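Local coordinates for protein putative acetyltransferase (Nocardia farcinica, PDB 3D9W) that is a putative arylamine N-acetyltransferase, which probably transfers acetyl groups to arylamine substrates, at residues F98-V107 with A117-T126; W161-T169 with W177-W187. All blocks are in the same frame, centred on the assembly; numbering follows the deposited sequence.

Contact 1: residues F98-V107 with A117-T126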
# COMPACT_ATOMS: atom_id res chain seq x y z
N PHE A 98 -12.99 2.26 14.72
CA PHE A 98 -12.92 0.96 14.09
C PHE A 98 -12.07 0.01 14.92
O PHE A 98 -11.28 0.43 15.76
CB PHE A 98 -12.30 1.07 12.70
CG PHE A 98 -13.27 1.45 11.64
CD1 PHE A 98 -14.28 0.58 11.27
CD2 PHE A 98 -13.16 2.68 10.98
CE1 PHE A 98 -15.17 0.91 10.26
CE2 PHE A 98 -14.05 3.02 9.97
CZ PHE A 98 -15.06 2.13 9.60
N GLY A 99 -12.24 -1.28 14.66
CA GLY A 99 -11.46 -2.30 15.34
C GLY A 99 -10.28 -2.54 14.43
O GLY A 99 -10.45 -3.01 13.30
N VAL A 100 -9.08 -2.22 14.90
CA VAL A 100 -7.89 -2.39 14.09
C VAL A 100 -6.81 -3.25 14.71
O VAL A 100 -6.37 -3.03 15.84
CB VAL A 100 -7.29 -1.02 13.72
CG1 VAL A 100 -6.02 -1.21 12.91
CG2 VAL A 100 -8.30 -0.22 12.94
N THR A 101 -6.38 -4.24 13.92
CA THR A 101 -5.35 -5.19 14.32
C THR A 101 -4.50 -5.44 13.07
O THR A 101 -5.02 -5.46 11.97
CB THR A 101 -6.02 -6.50 14.84
OG1 THR A 101 -5.02 -7.49 15.13
CG2 THR A 101 -6.98 -7.02 13.82
N GLY A 102 -3.20 -5.63 13.24
CA GLY A 102 -2.37 -5.81 12.06
C GLY A 102 -1.89 -7.19 11.69
O GLY A 102 -1.86 -8.10 12.51
N HIS A 103 -1.51 -7.32 10.43
CA HIS A 103 -0.98 -8.56 9.87
C HIS A 103 0.14 -8.21 8.90
O HIS A 103 0.28 -7.06 8.48
CB HIS A 103 -2.05 -9.35 9.10
CG HIS A 103 -3.17 -9.88 9.95
ND1 HIS A 103 -2.99 -10.29 11.25
CD2 HIS A 103 -4.47 -10.14 9.65
CE1 HIS A 103 -4.13 -10.78 11.71
NE2 HIS A 103 -5.04 -10.70 10.76
N THR A 104 0.95 -9.20 8.55
CA THR A 104 2.05 -9.00 7.63
C THR A 104 2.02 -10.10 6.60
O THR A 104 1.81 -11.27 6.92
CB THR A 104 3.41 -9.03 8.33
OG1 THR A 104 3.56 -7.84 9.12
CG2 THR A 104 4.51 -9.08 7.31
N GLY A 105 2.24 -9.73 5.35
CA GLY A 105 2.24 -10.72 4.30
C GLY A 105 3.55 -10.78 3.57
O GLY A 105 4.41 -9.91 3.74
N ARG A 106 3.70 -11.83 2.76
CA ARG A 106 4.89 -12.04 1.95
C ARG A 106 4.47 -11.88 0.50
O ARG A 106 3.66 -12.66 -0.01
CB ARG A 106 5.45 -13.45 2.13
CG ARG A 106 5.76 -13.87 3.54
CD ARG A 106 6.23 -15.31 3.53
NE ARG A 106 6.33 -15.90 4.86
CZ ARG A 106 7.26 -15.60 5.76
NH1 ARG A 106 8.19 -14.69 5.48
NH2 ARG A 106 7.28 -16.22 6.92
N VAL A 107 4.98 -10.86 -0.17
CA VAL A 107 4.63 -10.69 -1.56
C VAL A 107 5.33 -11.78 -2.34
O VAL A 107 6.45 -12.17 -2.03
CB VAL A 107 5.07 -9.33 -2.09
CG1 VAL A 107 4.59 -9.17 -3.51
CG2 VAL A 107 4.52 -8.23 -1.21
N ALA A 117 8.43 -11.21 5.09
CA ALA A 117 7.08 -10.81 5.49
C ALA A 117 7.22 -9.33 5.85
O ALA A 117 7.45 -8.98 7.01
CB ALA A 117 6.61 -11.61 6.70
N THR A 118 7.09 -8.47 4.84
CA THR A 118 7.25 -7.04 5.04
C THR A 118 6.16 -6.22 4.37
O THR A 118 6.38 -5.05 4.01
CB THR A 118 8.62 -6.59 4.52
OG1 THR A 118 8.68 -6.76 3.10
CG2 THR A 118 9.72 -7.43 5.15
N HIS A 119 4.99 -6.81 4.19
CA HIS A 119 3.88 -6.10 3.56
C HIS A 119 2.72 -5.86 4.53
O HIS A 119 1.93 -6.76 4.82
CB HIS A 119 3.38 -6.87 2.34
CG HIS A 119 2.25 -6.18 1.66
ND1 HIS A 119 2.38 -4.92 1.11
CD2 HIS A 119 0.95 -6.53 1.52
CE1 HIS A 119 1.20 -4.52 0.66
NE2 HIS A 119 0.32 -5.48 0.90
N ALA A 120 2.61 -4.62 4.99
CA ALA A 120 1.58 -4.23 5.95
C ALA A 120 0.15 -4.49 5.49
O ALA A 120 -0.25 -4.10 4.39
CB ALA A 120 1.76 -2.77 6.30
N LEU A 121 -0.61 -5.16 6.34
CA LEU A 121 -2.01 -5.46 6.05
C LEU A 121 -2.81 -5.12 7.29
O LEU A 121 -2.29 -5.18 8.40
CB LEU A 121 -2.20 -6.94 5.71
CG LEU A 121 -1.68 -7.43 4.34
CD1 LEU A 121 -1.84 -8.95 4.24
CD2 LEU A 121 -2.42 -6.71 3.20
N LEU A 122 -4.08 -4.77 7.10
CA LEU A 122 -4.93 -4.42 8.22
C LEU A 122 -6.20 -5.28 8.29
O LEU A 122 -6.95 -5.37 7.32
CB LEU A 122 -5.31 -2.94 8.16
CG LEU A 122 -4.17 -1.93 8.19
CD1 LEU A 122 -4.69 -0.51 7.97
CD2 LEU A 122 -3.45 -2.02 9.53
N ARG A 123 -6.40 -5.93 9.44
CA ARG A 123 -7.57 -6.76 9.72
C ARG A 123 -8.52 -5.79 10.44
O ARG A 123 -8.22 -5.33 11.55
CB ARG A 123 -7.17 -7.92 10.64
CG ARG A 123 -8.29 -8.82 11.14
CD ARG A 123 -7.82 -9.64 12.34
NE ARG A 123 -8.87 -10.42 12.98
CZ ARG A 123 -9.11 -11.71 12.71
NH1 ARG A 123 -8.37 -12.35 11.81
NH2 ARG A 123 -10.08 -12.35 13.33
N VAL A 124 -9.65 -5.50 9.81
CA VAL A 124 -10.60 -4.53 10.36
C VAL A 124 -12.00 -5.06 10.70
O VAL A 124 -12.55 -5.92 10.00
CB VAL A 124 -10.75 -3.34 9.37
CG1 VAL A 124 -11.54 -2.20 10.00
CG2 VAL A 124 -9.39 -2.89 8.92
N THR A 125 -12.58 -4.53 11.77
CA THR A 125 -13.92 -4.91 12.23
C THR A 125 -14.83 -3.69 12.38
O THR A 125 -14.46 -2.71 13.02
CB THR A 125 -13.85 -5.63 13.57
OG1 THR A 125 -13.35 -4.73 14.57
CG2 THR A 125 -12.94 -6.84 13.47
N THR A 126 -16.03 -3.75 11.80
CA THR A 126 -16.95 -2.63 11.89
C THR A 126 -17.91 -2.78 13.07
O THR A 126 -17.83 -3.75 13.83
CB THR A 126 -17.79 -2.45 10.59
OG1 THR A 126 -18.92 -3.34 10.60
CG2 THR A 126 -16.92 -2.73 9.37

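Contact 2: residues W161-T169 with W177-W187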
# COMPACT_ATOMS: atom_id res chain seq x y z
N TRP A 161 -11.73 -4.79 -10.56
CA TRP A 161 -10.54 -5.63 -10.51
C TRP A 161 -10.95 -6.99 -9.96
O TRP A 161 -11.69 -7.06 -8.99
CB TRP A 161 -9.49 -4.95 -9.64
CG TRP A 161 -9.24 -3.53 -10.07
CD1 TRP A 161 -10.02 -2.44 -9.80
CD2 TRP A 161 -8.20 -3.07 -10.95
NE1 TRP A 161 -9.54 -1.34 -10.46
CE2 TRP A 161 -8.42 -1.70 -11.17
CE3 TRP A 161 -7.11 -3.69 -11.57
CZ2 TRP A 161 -7.59 -0.93 -11.99
CZ3 TRP A 161 -6.29 -2.93 -12.38
CH2 TRP A 161 -6.53 -1.56 -12.59
N ARG A 162 -10.47 -8.05 -10.59
CA ARG A 162 -10.81 -9.42 -10.21
C ARG A 162 -9.81 -10.07 -9.25
O ARG A 162 -8.60 -9.98 -9.45
CB ARG A 162 -10.96 -10.26 -11.47
CG ARG A 162 -11.89 -9.65 -12.51
CD ARG A 162 -11.43 -9.95 -13.94
NE ARG A 162 -11.38 -11.38 -14.22
CZ ARG A 162 -10.85 -11.91 -15.32
NH1 ARG A 162 -10.32 -11.12 -16.24
NH2 ARG A 162 -10.84 -13.23 -15.50
N PHE A 163 -10.34 -10.73 -8.22
CA PHE A 163 -9.54 -11.40 -7.20
C PHE A 163 -10.08 -12.78 -6.80
O PHE A 163 -11.13 -13.22 -7.27
CB PHE A 163 -9.46 -10.55 -5.93
CG PHE A 163 -8.87 -9.20 -6.13
CD1 PHE A 163 -7.50 -9.01 -6.10
CD2 PHE A 163 -9.69 -8.09 -6.33
CE1 PHE A 163 -6.94 -7.74 -6.28
CE2 PHE A 163 -9.15 -6.82 -6.51
CZ PHE A 163 -7.77 -6.65 -6.49
N ARG A 164 -9.34 -13.41 -5.89
CA ARG A 164 -9.64 -14.73 -5.33
C ARG A 164 -8.91 -14.82 -4.00
O ARG A 164 -7.69 -14.68 -3.94
CB ARG A 164 -9.11 -15.86 -6.22
CG ARG A 164 -9.91 -16.16 -7.46
CD ARG A 164 -9.17 -17.19 -8.33
NE ARG A 164 -9.84 -17.39 -9.61
CZ ARG A 164 -9.33 -18.07 -10.64
NH1 ARG A 164 -8.12 -18.62 -10.54
NH2 ARG A 164 -10.04 -18.20 -11.77
N LEU A 165 -9.65 -15.04 -2.92
CA LEU A 165 -9.04 -15.18 -1.61
C LEU A 165 -9.00 -16.68 -1.35
O LEU A 165 -10.02 -17.37 -1.46
CB LEU A 165 -9.86 -14.48 -0.52
CG LEU A 165 -9.05 -13.80 0.58
CD1 LEU A 165 -9.90 -13.71 1.84
CD2 LEU A 165 -7.78 -14.57 0.88
N GLU A 166 -7.83 -17.17 -0.99
CA GLU A 166 -7.66 -18.59 -0.74
C GLU A 166 -7.13 -18.85 0.66
O GLU A 166 -6.26 -18.12 1.13
CB GLU A 166 -6.70 -19.12 -1.79
CG GLU A 166 -6.46 -20.59 -1.79
CD GLU A 166 -6.08 -21.05 -3.18
OE1 GLU A 166 -6.97 -20.97 -4.07
OE2 GLU A 166 -4.91 -21.46 -3.40
N ARG A 167 -7.65 -19.88 1.32
CA ARG A 167 -7.19 -20.25 2.66
C ARG A 167 -6.48 -21.59 2.62
O ARG A 167 -7.10 -22.63 2.37
CB ARG A 167 -8.34 -20.32 3.67
CG ARG A 167 -7.85 -20.08 5.11
CD ARG A 167 -8.14 -21.22 6.08
NE ARG A 167 -9.53 -21.26 6.52
CZ ARG A 167 -10.44 -22.12 6.06
NH1 ARG A 167 -10.09 -23.03 5.15
NH2 ARG A 167 -11.69 -22.06 6.49
N ARG A 168 -5.18 -21.58 2.86
CA ARG A 168 -4.39 -22.79 2.85
C ARG A 168 -3.89 -23.07 4.25
O ARG A 168 -4.24 -22.37 5.21
CB ARG A 168 -3.19 -22.64 1.91
CG ARG A 168 -3.53 -22.51 0.44
CD ARG A 168 -2.25 -22.48 -0.39
NE ARG A 168 -2.52 -22.09 -1.78
CZ ARG A 168 -1.60 -21.82 -2.70
NH1 ARG A 168 -0.30 -21.90 -2.40
NH2 ARG A 168 -1.98 -21.45 -3.93
N THR A 169 -3.05 -24.10 4.36
CA THR A 169 -2.46 -24.47 5.63
C THR A 169 -0.94 -24.47 5.45
O THR A 169 -0.41 -25.09 4.52
CB THR A 169 -2.88 -25.88 6.06
OG1 THR A 169 -4.08 -26.24 5.39
CG2 THR A 169 -3.12 -25.91 7.56
N TRP A 177 -3.08 -17.49 4.06
CA TRP A 177 -3.97 -16.90 3.08
C TRP A 177 -3.23 -16.47 1.83
O TRP A 177 -2.07 -16.05 1.89
CB TRP A 177 -4.70 -15.70 3.66
CG TRP A 177 -5.53 -16.01 4.86
CD1 TRP A 177 -5.12 -16.08 6.16
CD2 TRP A 177 -6.93 -16.29 4.86
NE1 TRP A 177 -6.18 -16.38 6.98
CE2 TRP A 177 -7.30 -16.51 6.21
CE3 TRP A 177 -7.91 -16.37 3.87
CZ2 TRP A 177 -8.62 -16.81 6.58
CZ3 TRP A 177 -9.21 -16.66 4.23
CH2 TRP A 177 -9.56 -16.88 5.58
N VAL A 178 -3.91 -16.57 0.69
CA VAL A 178 -3.33 -16.18 -0.58
C VAL A 178 -4.34 -15.36 -1.39
O VAL A 178 -5.41 -15.86 -1.75
CB VAL A 178 -2.94 -17.41 -1.43
CG1 VAL A 178 -1.98 -16.99 -2.52
CG2 VAL A 178 -2.35 -18.48 -0.55
N LEU A 179 -4.01 -14.11 -1.65
CA LEU A 179 -4.88 -13.26 -2.44
C LEU A 179 -4.41 -13.36 -3.89
O LEU A 179 -3.21 -13.22 -4.16
CB LEU A 179 -4.78 -11.81 -1.97
CG LEU A 179 -5.78 -10.88 -2.65
CD1 LEU A 179 -7.16 -11.16 -2.09
CD2 LEU A 179 -5.38 -9.43 -2.41
N HIS A 180 -5.33 -13.60 -4.81
CA HIS A 180 -4.99 -13.72 -6.23
C HIS A 180 -5.54 -12.54 -7.02
O HIS A 180 -6.70 -12.21 -6.88
CB HIS A 180 -5.57 -15.01 -6.81
CG HIS A 180 -4.98 -16.26 -6.25
ND1 HIS A 180 -3.85 -16.85 -6.76
CD2 HIS A 180 -5.38 -17.06 -5.23
CE1 HIS A 180 -3.58 -17.95 -6.09
NE2 HIS A 180 -4.49 -18.10 -5.15
N GLN A 181 -4.73 -11.92 -7.86
CA GLN A 181 -5.19 -10.80 -8.66
C GLN A 181 -5.03 -11.14 -10.13
O GLN A 181 -4.14 -11.90 -10.48
CB GLN A 181 -4.37 -9.55 -8.36
CG GLN A 181 -2.91 -9.70 -8.72
CD GLN A 181 -2.17 -8.38 -8.77
OE1 GLN A 181 -2.25 -7.58 -7.84
NE2 GLN A 181 -1.43 -8.16 -9.85
N PHE A 182 -5.90 -10.58 -10.97
CA PHE A 182 -5.83 -10.81 -12.42
C PHE A 182 -5.14 -9.60 -13.04
O PHE A 182 -5.51 -8.46 -12.76
CB PHE A 182 -7.23 -10.95 -13.02
CG PHE A 182 -7.22 -11.41 -14.45
CD1 PHE A 182 -6.95 -12.74 -14.76
CD2 PHE A 182 -7.42 -10.50 -15.48
CE1 PHE A 182 -6.87 -13.16 -16.09
CE2 PHE A 182 -7.35 -10.91 -16.82
CZ PHE A 182 -7.07 -12.24 -17.13
N GLY A 183 -4.13 -9.84 -13.87
CA GLY A 183 -3.39 -8.74 -14.47
C GLY A 183 -2.60 -9.05 -15.73
O GLY A 183 -2.81 -10.07 -16.38
N ARG A 184 -1.68 -8.15 -16.06
CA ARG A 184 -0.85 -8.25 -17.26
C ARG A 184 -0.43 -9.64 -17.70
O ARG A 184 -0.28 -9.89 -18.90
CB ARG A 184 0.41 -7.40 -17.10
CG ARG A 184 0.17 -5.97 -16.66
CD ARG A 184 1.08 -5.04 -17.45
NE ARG A 184 2.39 -5.64 -17.70
CZ ARG A 184 3.37 -5.71 -16.80
NH1 ARG A 184 3.20 -5.21 -15.58
NH2 ARG A 184 4.52 -6.29 -17.13
N ASP A 185 -0.23 -10.54 -16.74
CA ASP A 185 0.17 -11.91 -17.06
C ASP A 185 -0.88 -12.94 -16.66
O ASP A 185 -0.56 -14.09 -16.38
CB ASP A 185 1.50 -12.26 -16.39
CG ASP A 185 2.41 -13.09 -17.28
OD1 ASP A 185 1.98 -14.17 -17.77
OD2 ASP A 185 3.56 -12.66 -17.49
N GLY A 186 -2.14 -12.52 -16.65
CA GLY A 186 -3.21 -13.42 -16.27
C GLY A 186 -3.33 -13.50 -14.77
O GLY A 186 -2.88 -12.60 -14.07
N TRP A 187 -3.95 -14.55 -14.26
CA TRP A 187 -4.09 -14.69 -12.83
C TRP A 187 -2.73 -14.86 -12.18
O TRP A 187 -1.75 -15.25 -12.83
CB TRP A 187 -4.96 -15.88 -12.47
CG TRP A 187 -6.40 -15.56 -12.54
CD1 TRP A 187 -7.24 -15.78 -13.59
CD2 TRP A 187 -7.17 -14.89 -11.54
NE1 TRP A 187 -8.49 -15.28 -13.31
CE2 TRP A 187 -8.48 -14.74 -12.05
CE3 TRP A 187 -6.88 -14.41 -10.25
CZ2 TRP A 187 -9.50 -14.12 -11.32
CZ3 TRP A 187 -7.90 -13.80 -9.52
CH2 TRP A 187 -9.19 -13.66 -10.07
O HOH W 1 -6.89 -7.52 -9.70

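Contact 1: residues F98-V107 with A117-T126
Gly-99 and Thr-125 exchange two backbone bonds at one end of an antiparallel beta hairpin, with Gly-99 N reaching Thr-125 O at 3.1 Å. Thr-101/Arg-123 and His-103/Leu-121 repeat this double exchange. Gly-105 N donates to His-119 O, 3.0 Å away, while His-119 N returns a bond to Gly-105 O. A classic beta bulge sets Thr-118 and His-119 opposite the single residue Gly-105. Among the outward-turned backbone groups, Gly-102 is hydrogen-bonded to Gln-198 and Leu-122 to Cys-135 of strand 132-135.

CB of His-119 lies 4.0 Å from Val-107 CG2. NE2 of His-119 is hydrogen-bonded to Asp-136 OD1, and the side chain touches Cys-82, consistent with the Cys-His-Asp catalytic triad of this family.

His-103 ND1 is satisfied by Ala-196 O. On the face that carries Thr-101, His-103 and Arg-123, the extended Arg-123 chain runs alongside Thr-101 and crosses the imidazole, its CD 3.4 Å from His-103 NE2, with guanidinium and ring planes 80° apart. Thr-104 OG1 bonds to Gln-198 OE1. Thr-125 O, already bonded to Gly-99 N, also meets the edge of the Phe-98 ring, with CD1 3.7 Å away.

Contact 2: residues W161-T169 with W177-W187
Arg-164 lays its guanidinium flat on the indole of Trp-187, the group centres 3.9 Å apart and the planes only 9° from parallel, which identifies a stacked cation-pi pair. Its chain is extended from CG to NE, so the aliphatic part also runs over the indole and CD makes a CH-pi contact with the six-membered ring. Phe-182 covers the opposite indole face through CD1. Arg-162, bent along its chain, places CZ over the Phe-182 ring, 3.7 Å from the centroid, with the planes inclined by 32°; its NE forms a salt bridge with Glu-155.

At the far end Trp-177 receives Arg-167 CG over one face, 3.5 Å from the six-membered ring centroid, and Leu-165 CD2 at its edge. Glu-166 OE2 takes both NE and NH2 of Arg-168 in a side-on salt bridge, each nitrogen 3.0 Å from that oxygen.

The backbones pair as an antiparallel hairpin: His-180 N to Arg-164 O is 2.7 Å, whereas the return bond is weak. Strand 161-169 bonds on through Phe-163 to Phe-156 of strand 155-158, and strand 175-183 through Leu-179 to Arg-190 of strand 188-193, while Leu-165 and Leu-179 both rest on Tyr-147.

In the fold
After the N-terminal helices, the chain leaves helix 82-95 and contact 1 closes a nine-residue connection between strands 99-107 and 117-125. Strand 132-135 then adds to the outer side of 117-125. Further on, contact 2 closes a turn of five residues between strands 161-169 and 175-183. The two loops follow in series, neither nested nor crossed. Their centres lie about 17 Å apart and their nearest atoms about 7 Å, so they do not touch. Strand 188-193 joins them, lying antiparallel between 99-107 and 175-183 and merging both hairpins into one sheet. Contact 1 borders helices 35-48 and 82-95, whereas Trp-161 meets Phe-227 of the four-stranded sheet.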